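Local coordinates for splicing factor U2AF 35 KDA subunit (Homo sapiens, PDB 1JMT), which forms a heterodimer with U2AF2 and mediates the protein-protein and protein-RNA interactions needed for accurate 3'-splice site selection in pre-mRNA splicing, at residues Ser1-Leu7 / Ile98-Pro104; Asn8-Pro13 / His66-Val71; Tyr36-Phe40 / Glu56-Cys60. The protein carries 1 engineered substitution. One frame throughout, in Å; residues are numbered along the deposited sequence.

Contact 1 of 3, residues Ser1-Leu7 / Ile98-Pro104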
# COMPACT_ATOMS: atom_id res chain seq x y z
N SER A 1 8.59 -16.04 -6.59
CA SER A 1 9.13 -14.83 -5.90
C SER A 1 8.56 -14.69 -4.49
O SER A 1 7.45 -15.14 -4.21
CB SER A 1 8.79 -13.58 -6.72
OG SER A 1 9.32 -12.41 -6.11
N GLN A 2 9.34 -14.09 -3.60
CA GLN A 2 8.92 -13.88 -2.21
C GLN A 2 8.50 -12.43 -2.03
O GLN A 2 8.03 -12.02 -0.97
CB GLN A 2 10.06 -14.17 -1.24
CG GLN A 2 10.64 -15.56 -1.33
CD GLN A 2 11.95 -15.67 -0.58
OE1 GLN A 2 12.00 -15.53 0.64
NE2 GLN A 2 13.03 -15.92 -1.31
N THR A 3 8.70 -11.64 -3.08
CA THR A 3 8.38 -10.23 -3.04
C THR A 3 7.12 -9.85 -3.81
O THR A 3 6.92 -10.31 -4.93
CB THR A 3 9.55 -9.40 -3.60
OG1 THR A 3 10.77 -9.82 -2.99
CG2 THR A 3 9.33 -7.92 -3.32
N ILE A 4 6.29 -9.02 -3.18
CA ILE A 4 5.07 -8.54 -3.80
C ILE A 4 5.17 -7.02 -3.89
O ILE A 4 5.95 -6.40 -3.16
CB ILE A 4 3.81 -8.89 -2.96
CG1 ILE A 4 3.77 -8.05 -1.68
CG2 ILE A 4 3.82 -10.38 -2.61
CD1 ILE A 4 2.46 -8.19 -0.90
N ALA A 5 4.41 -6.42 -4.80
CA ALA A 5 4.40 -4.98 -4.97
C ALA A 5 2.98 -4.45 -4.92
O ALA A 5 2.09 -5.00 -5.57
CB ALA A 5 5.03 -4.60 -6.31
N LEU A 6 2.76 -3.40 -4.13
CA LEU A 6 1.45 -2.77 -4.03
C LEU A 6 1.67 -1.47 -4.80
O LEU A 6 2.35 -0.55 -4.34
CB LEU A 6 1.10 -2.52 -2.56
CG LEU A 6 1.13 -3.78 -1.69
CD1 LEU A 6 0.70 -3.42 -0.28
CD2 LEU A 6 0.19 -4.84 -2.27
N LEU A 7 1.10 -1.43 -6.00
CA LEU A 7 1.28 -0.31 -6.91
C LEU A 7 0.59 1.01 -6.59
O LEU A 7 -0.63 1.07 -6.40
CB LEU A 7 0.90 -0.75 -8.33
CG LEU A 7 1.59 -2.06 -8.75
CD1 LEU A 7 1.10 -2.49 -10.12
CD2 LEU A 7 3.11 -1.87 -8.76
N ILE A 98 -6.84 -2.24 -4.27
CA ILE A 98 -5.40 -2.47 -4.24
C ILE A 98 -5.00 -3.13 -5.55
O ILE A 98 -5.78 -3.89 -6.13
CB ILE A 98 -4.99 -3.43 -3.11
CG1 ILE A 98 -5.25 -2.76 -1.76
CG2 ILE A 98 -3.52 -3.85 -3.28
CD1 ILE A 98 -5.00 -3.67 -0.56
N HIS A 99 -3.80 -2.82 -6.03
CA HIS A 99 -3.26 -3.42 -7.25
C HIS A 99 -2.00 -4.15 -6.79
O HIS A 99 -0.93 -3.55 -6.71
CB HIS A 99 -2.92 -2.34 -8.27
CG HIS A 99 -4.12 -1.75 -8.95
ND1 HIS A 99 -4.71 -2.33 -10.06
CD2 HIS A 99 -4.85 -0.65 -8.67
CE1 HIS A 99 -5.74 -1.60 -10.44
NE2 HIS A 99 -5.85 -0.57 -9.61
N ALA A 100 -2.15 -5.43 -6.47
CA ALA A 100 -1.04 -6.25 -5.98
C ALA A 100 -0.44 -7.06 -7.12
O ALA A 100 -1.12 -7.39 -8.08
CB ALA A 100 -1.52 -7.17 -4.89
N GLU A 101 0.84 -7.39 -6.98
CA GLU A 101 1.53 -8.11 -8.03
C GLU A 101 2.85 -8.71 -7.54
O GLU A 101 3.62 -8.06 -6.84
CB GLU A 101 1.77 -7.11 -9.16
CG GLU A 101 2.66 -7.51 -10.29
CD GLU A 101 2.85 -6.35 -11.26
OE1 GLU A 101 1.83 -5.85 -11.80
OE2 GLU A 101 4.00 -5.92 -11.47
N LEU A 102 3.11 -9.97 -7.90
CA LEU A 102 4.37 -10.59 -7.53
C LEU A 102 5.44 -9.82 -8.30
O LEU A 102 5.28 -9.57 -9.49
CB LEU A 102 4.40 -12.05 -7.98
CG LEU A 102 3.85 -13.12 -7.04
CD1 LEU A 102 3.69 -14.43 -7.80
CD2 LEU A 102 4.79 -13.30 -5.86
N SER A 103 6.50 -9.41 -7.62
CA SER A 103 7.56 -8.66 -8.29
C SER A 103 8.84 -9.47 -8.34
O SER A 103 9.56 -9.58 -7.34
CB SER A 103 7.80 -7.32 -7.58
OG SER A 103 8.07 -7.50 -6.21
N PRO A 104 9.16 -10.04 -9.51
CA PRO A 104 10.36 -10.85 -9.73
C PRO A 104 11.58 -10.28 -9.01
O PRO A 104 12.23 -11.04 -8.27
CB PRO A 104 10.50 -10.83 -11.25
CG PRO A 104 9.07 -10.86 -11.69
CD PRO A 104 8.42 -9.84 -10.78
OXT PRO A 104 11.86 -9.07 -9.20
O HOH W 1 12.63 -12.54 -5.14
O HOH W 2 -2.37 -0.58 -4.83
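Ala-5 and Glu-101 face each other as an antiparallel hydrogen-bonded pair: Ala-5 N gives a short bond to Glu-101 O (2.7 Å), while the return bond from Glu-101 N to Ala-5 O is bent and weak. Two nearly straight bonds flank this pair, Ser-103 N to Thr-3 O (2.9 Å) and Leu-7 N to His-99 O (3.0 Å). Beyond the second, a water donates to Leu-7 O and accepts from His-99 N.

Hydroxyl groups finish the other end. Ser-1 OG, turned away from its own N (chi1 -179°), accepts from Thr-3 N at 3.2 Å, forming an ST turn, and stands 3.1 Å from Ser-103 O. With an alanine here, Thr-3 N would probably lose its acceptor and the ST turn with it, and Ser-103 O a nearby hydroxyl. Ser-103 OG lies between its backbone N and carbonyl carbon (chi1 55°), which brings it back over Thr-3: it packs on Thr-3 CG2 at 3.2 Å and adds a weak bond to Thr-3 O.

Apolar contacts lie on the face carrying Ile-4, Leu-6, Ala-100 and Leu-102. One branch of Leu-6, CD2, meets Ala-100 CB (3.9 Å) and Ile-98 CG2 (4.0 Å), consistent with the small Ala-100 leaving room for the leucine to reach Ile-98 on the neighbouring strand. On the reverse face Ala-5, having just a methyl, sits beside the extended, solvent-facing Glu-101.

This is the pairing of the first and last strands of the RNA recognition motif sheet; Ile-98 O and His-99 NE2 are also hydrogen-bonded to the bound peptide. Strand 3-11 is bonded on its other edge to strand 68-75, through Ile-4 with Val-73 and Leu-6 with Val-71. Helix 78-88 covers the apolar face, where Ile-4 meets Ala-81, Val-85 and Leu-88, and its Glu-78 bonds Ser-1 N.

Contact 2 of 3, residues Asn8-Pro13 / His66-Val71; sequences NIYRNP and HLVGNV
Tyr-10 and Gly-69 form an antiparallel hydrogen-bonded pair, with Tyr-10 N to Gly-69 O at 3.0 Å and Gly-69 N to Tyr-10 O at 2.9 Å. The strand axes run at 153°. Next along, Arg-11 faces Val-68 in a non-hydrogen-bonded pair, and a weak bond from Asn-12 N to Leu-67 O closes the pairing as the chain leaves the strand. At the other end the chain turns a corner at Asn-8, which has positive phi, a conformation that asparagine tolerates better than most residues.

Side chains take over at that corner. Asn-70 OD1 receives a nearly straight bond from Asn-8 N (2.7 Å) and a weak, bent one from Asn-8 ND2 (2.9 Å). The two side chains lie side by side, pointing the same way, with their amide planes 21° apart; one carbonyl oxygen thus takes the backbone N-H of Asn-8 firmly and its side-chain amide weakly. Val-68 CG1 presses on this amide, 3.5 Å from Asn-8 CG, and also touches Arg-11 NE; the arginine is bent at chi2 and runs alongside the valine.

On the side facing helix 22-51, where both touch Phe-39, Ile-9 CG2 meets Val-71 CG2 at only 3.4 Å, tighter than ordinary van der Waals contact. CG of Tyr-10 is anti to the backbone N (chi1 -173°), and the ring goes on to meet Phe-39, while its hydroxyl bonds His-35 ND1. Gly-69 suits its place opposite, since it puts no side chain beside Tyr-10 CB.

Ile-9 and Tyr-10 both stand across from Gly-69, the arrangement of a classic beta bulge. It interrupts strand 3-11 where that strand pairs with strand 68-75, the two central strands of an RNA recognition motif sheet.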
# COMPACT_ATOMS: atom_id res chain seq x y z
N ASN A 8 1.41 2.05 -6.52
CA ASN A 8 0.96 3.41 -6.25
C ASN A 8 -0.00 3.48 -5.07
O ASN A 8 -0.92 4.30 -5.06
CB ASN A 8 0.29 3.98 -7.49
CG ASN A 8 1.26 4.16 -8.65
OD1 ASN A 8 0.84 4.50 -9.76
ND2 ASN A 8 2.55 3.94 -8.41
N ILE A 9 0.21 2.64 -4.08
CA ILE A 9 -0.67 2.64 -2.93
C ILE A 9 -0.39 3.82 -1.98
O ILE A 9 -1.30 4.30 -1.31
CB ILE A 9 -0.54 1.31 -2.16
CG1 ILE A 9 -1.72 1.16 -1.19
CG2 ILE A 9 0.81 1.25 -1.44
CD1 ILE A 9 -1.88 -0.23 -0.63
N TYR A 10 0.85 4.30 -1.95
CA TYR A 10 1.20 5.41 -1.08
C TYR A 10 0.95 6.76 -1.75
O TYR A 10 1.71 7.19 -2.61
CB TYR A 10 2.66 5.34 -0.66
CG TYR A 10 3.04 6.36 0.39
CD1 TYR A 10 2.40 6.39 1.62
CD2 TYR A 10 4.02 7.32 0.14
CE1 TYR A 10 2.73 7.33 2.59
CE2 TYR A 10 4.37 8.27 1.09
CZ TYR A 10 3.72 8.27 2.32
OH TYR A 10 4.05 9.21 3.27
N ARG A 11 -0.12 7.43 -1.33
CA ARG A 11 -0.48 8.73 -1.88
C ARG A 11 -0.19 9.85 -0.91
O ARG A 11 -0.14 9.64 0.30
CB ARG A 11 -1.97 8.76 -2.26
CG ARG A 11 -2.29 8.16 -3.61
CD ARG A 11 -1.08 7.54 -4.29
NE ARG A 11 -1.36 7.22 -5.69
CZ ARG A 11 -2.41 6.51 -6.09
NH1 ARG A 11 -3.30 6.05 -5.21
NH2 ARG A 11 -2.58 6.25 -7.38
N ASN A 12 0.00 11.05 -1.44
CA ASN A 12 0.29 12.21 -0.61
C ASN A 12 0.25 13.55 -1.37
O ASN A 12 1.28 14.18 -1.57
CB ASN A 12 1.66 12.02 0.04
CG ASN A 12 1.84 12.87 1.28
OD1 ASN A 12 0.89 13.47 1.78
ND2 ASN A 12 3.06 12.92 1.79
N PRO A 13 -0.95 13.97 -1.82
CA PRO A 13 -1.19 15.22 -2.56
C PRO A 13 -0.63 16.57 -2.06
O PRO A 13 0.43 16.98 -2.52
CB PRO A 13 -2.70 15.21 -2.73
CG PRO A 13 -2.90 13.79 -3.15
CD PRO A 13 -2.04 13.02 -2.13
N HIS A 66 7.58 12.61 -3.77
CA HIS A 66 6.85 12.23 -2.55
C HIS A 66 5.34 12.10 -2.74
O HIS A 66 4.62 11.76 -1.80
CB HIS A 66 7.12 13.25 -1.45
CG HIS A 66 8.57 13.45 -1.14
ND1 HIS A 66 9.35 12.47 -0.58
CD2 HIS A 66 9.38 14.51 -1.34
CE1 HIS A 66 10.59 12.92 -0.44
NE2 HIS A 66 10.63 14.16 -0.90
N LEU A 67 4.86 12.37 -3.95
CA LEU A 67 3.43 12.32 -4.25
C LEU A 67 2.84 10.92 -4.38
O LEU A 67 1.70 10.68 -3.96
CB LEU A 67 3.15 13.10 -5.53
CG LEU A 67 3.71 14.52 -5.56
CD1 LEU A 67 3.48 15.12 -6.94
CD2 LEU A 67 3.07 15.37 -4.47
N VAL A 68 3.59 10.00 -4.97
CA VAL A 68 3.11 8.63 -5.16
C VAL A 68 4.23 7.61 -5.01
O VAL A 68 5.35 7.84 -5.46
CB VAL A 68 2.49 8.46 -6.56
CG1 VAL A 68 2.00 7.02 -6.75
CG2 VAL A 68 1.34 9.45 -6.75
N GLY A 69 3.91 6.48 -4.40
CA GLY A 69 4.92 5.46 -4.23
C GLY A 69 4.38 4.05 -4.13
O GLY A 69 3.24 3.83 -3.72
N ASN A 70 5.20 3.10 -4.53
CA ASN A 70 4.83 1.71 -4.44
C ASN A 70 5.30 1.20 -3.09
O ASN A 70 6.13 1.83 -2.41
CB ASN A 70 5.51 0.86 -5.50
CG ASN A 70 5.08 1.20 -6.90
OD1 ASN A 70 3.99 1.73 -7.11
ND2 ASN A 70 5.92 0.88 -7.87
N VAL A 71 4.79 0.04 -2.72
CA VAL A 71 5.20 -0.60 -1.50
C VAL A 71 5.70 -1.97 -1.93
O VAL A 71 5.09 -2.62 -2.78
CB VAL A 71 4.03 -0.77 -0.51
CG1 VAL A 71 4.40 -1.79 0.59
CG2 VAL A 71 3.71 0.58 0.12

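Contact 3 of 3, residues Tyr36-Phe40 / Glu56-Cys60; sequences YDEFF and EMNVC
Phe-40 receives the methyl of Met-57 on one face of its ring: Met-57 CE stands 3.9 Å from the Phe-40 ring centroid and only 2° off the normal, a CH-pi contact. Met-57 SD is above the same face but farther away, making the pair a Met-aromatic contact as well. Phe-39 is used differently, for Val-59 CG2 touches it at the ring edge, in plane, 3.9 Å from Phe-39 CE2. The Tyr-36 ring meets Val-59 CB obliquely, with Val-59 O in its plane at the edge. These three aromatic residues belong to helix 22-51, which packs on the sheet of the RNA recognition motif, here against its outermost strand 54-59.

All three rings leave the helix with CG anti to the backbone N, and the same choice in Met-57 extends it across to meet Phe-40 from the opposite direction. A bend at the methionine's last torsion (chi3 137°) then lays the methyl over the ring; an unbranched, flexible side chain suits this reach.

Val-59 sits among the three rings and divides its branches. CG2 lies 3.7 Å from Phe-40 CD1 as well as at the Phe-39 edge, while CG1 leans toward Tyr-36 CE1. A beta-branched residue fits a strand and offers two methyls to different neighbours. Behind it, Val-71 of strand 68-75 continues the core. Next to Phe-39 on the helix, Glu-38 makes a salt bridge to a basic side chain of the bound peptide, and Phe-39 packs on an aromatic one.

The single polar tie belongs to the tyrosine, whose hydroxyl reaches past the valine side chain: Tyr-36 OH donates to Val-59 O at 3.2 Å, lying in the carbonyl plane on a lone pair.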
# COMPACT_ATOMS: atom_id res chain seq x y z
N TYR A 36 4.51 9.09 7.00
CA TYR A 36 5.18 7.97 6.34
C TYR A 36 5.29 6.80 7.31
O TYR A 36 4.98 5.65 6.96
CB TYR A 36 6.58 8.39 5.89
CG TYR A 36 7.40 7.28 5.29
CD1 TYR A 36 7.38 7.03 3.92
CD2 TYR A 36 8.20 6.45 6.10
CE1 TYR A 36 8.13 6.00 3.36
CE2 TYR A 36 8.95 5.41 5.55
CZ TYR A 36 8.91 5.20 4.17
OH TYR A 36 9.64 4.18 3.61
N ASP A 37 5.73 7.08 8.53
CA ASP A 37 5.88 6.04 9.54
C ASP A 37 4.53 5.43 9.94
O ASP A 37 4.44 4.23 10.18
CB ASP A 37 6.60 6.58 10.78
CG ASP A 37 8.00 7.07 10.48
OD1 ASP A 37 8.65 6.53 9.56
OD2 ASP A 37 8.46 8.00 11.18
N GLU A 38 3.50 6.26 10.01
CA GLU A 38 2.17 5.78 10.35
C GLU A 38 1.69 4.83 9.26
O GLU A 38 1.14 3.76 9.54
CB GLU A 38 1.19 6.96 10.46
CG GLU A 38 -0.28 6.53 10.61
CD GLU A 38 -1.25 7.70 10.64
OE1 GLU A 38 -1.31 8.45 9.64
OE2 GLU A 38 -1.95 7.88 11.66
N PHE A 39 1.91 5.23 8.01
CA PHE A 39 1.52 4.42 6.86
C PHE A 39 2.24 3.08 6.88
O PHE A 39 1.62 2.03 6.73
CB PHE A 39 1.86 5.16 5.57
CG PHE A 39 1.54 4.37 4.33
CD1 PHE A 39 0.24 4.30 3.85
CD2 PHE A 39 2.55 3.71 3.64
CE1 PHE A 39 -0.05 3.56 2.70
CE2 PHE A 39 2.27 2.98 2.49
CZ PHE A 39 0.97 2.90 2.02
N PHE A 40 3.56 3.15 7.08
CA PHE A 40 4.43 1.98 7.11
C PHE A 40 3.93 0.95 8.12
O PHE A 40 3.69 -0.21 7.78
CB PHE A 40 5.85 2.41 7.46
CG PHE A 40 6.90 1.38 7.16
CD1 PHE A 40 7.72 1.50 6.04
CD2 PHE A 40 7.07 0.28 7.99
CE1 PHE A 40 8.69 0.55 5.76
CE2 PHE A 40 8.04 -0.68 7.71
CZ PHE A 40 8.86 -0.54 6.59
N GLU A 56 11.60 -8.17 4.60
CA GLU A 56 11.94 -6.78 4.29
C GLU A 56 10.74 -6.07 3.70
O GLU A 56 9.91 -6.69 3.03
CB GLU A 56 13.05 -6.71 3.25
CG GLU A 56 14.42 -7.13 3.69
CD GLU A 56 15.41 -7.03 2.55
OE1 GLU A 56 15.70 -5.89 2.12
OE2 GLU A 56 15.88 -8.09 2.08
N MET A 57 10.65 -4.77 3.94
CA MET A 57 9.57 -3.97 3.40
C MET A 57 10.03 -2.54 3.21
O MET A 57 10.82 -2.01 4.00
CB MET A 57 8.35 -3.98 4.33
CG MET A 57 7.19 -3.18 3.78
SD MET A 57 5.74 -3.15 4.84
CE MET A 57 5.28 -1.43 4.71
N ASN A 58 9.54 -1.90 2.15
CA ASN A 58 9.90 -0.52 1.88
C ASN A 58 8.79 0.21 1.14
O ASN A 58 8.08 -0.37 0.31
CB ASN A 58 11.19 -0.47 1.06
CG ASN A 58 11.64 0.96 0.79
OD1 ASN A 58 11.68 1.79 1.71
ND2 ASN A 58 11.99 1.24 -0.46
N VAL A 59 8.62 1.48 1.47
CA VAL A 59 7.63 2.33 0.83
C VAL A 59 8.47 3.24 -0.06
O VAL A 59 9.34 3.96 0.43
CB VAL A 59 6.86 3.18 1.86
CG1 VAL A 59 5.93 4.15 1.15
CG2 VAL A 59 6.07 2.27 2.79
N CYS A 60 8.23 3.19 -1.36
CA CYS A 60 9.00 3.97 -2.32
C CYS A 60 8.41 5.32 -2.67
O CYS A 60 7.26 5.63 -2.36
CB CYS A 60 9.17 3.20 -3.63
SG CYS A 60 9.90 1.58 -3.49

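All three contacts belong to one RNA recognition motif. Contacts 1 and 2 both use strand 3-11, which pairs with strand 96-102 in the first and strand 68-75 in the second; contact 3 sets helix 22-51 on the outer strand 54-59, next to 68-75. The centres of contacts 1 and 2 lie about 15 Å apart, as do those of contacts 1 and 3. The centres of contacts 2 and 3 are about 10 Å apart. Along the chain, contact 1 joins the two ends, contact 2 lies within that span and contact 3 within contact 2. Together they supply two strand pairings and one helix-on-sheet packing of the domain, and residues of contacts 1 and 3 also touch the bound peptide.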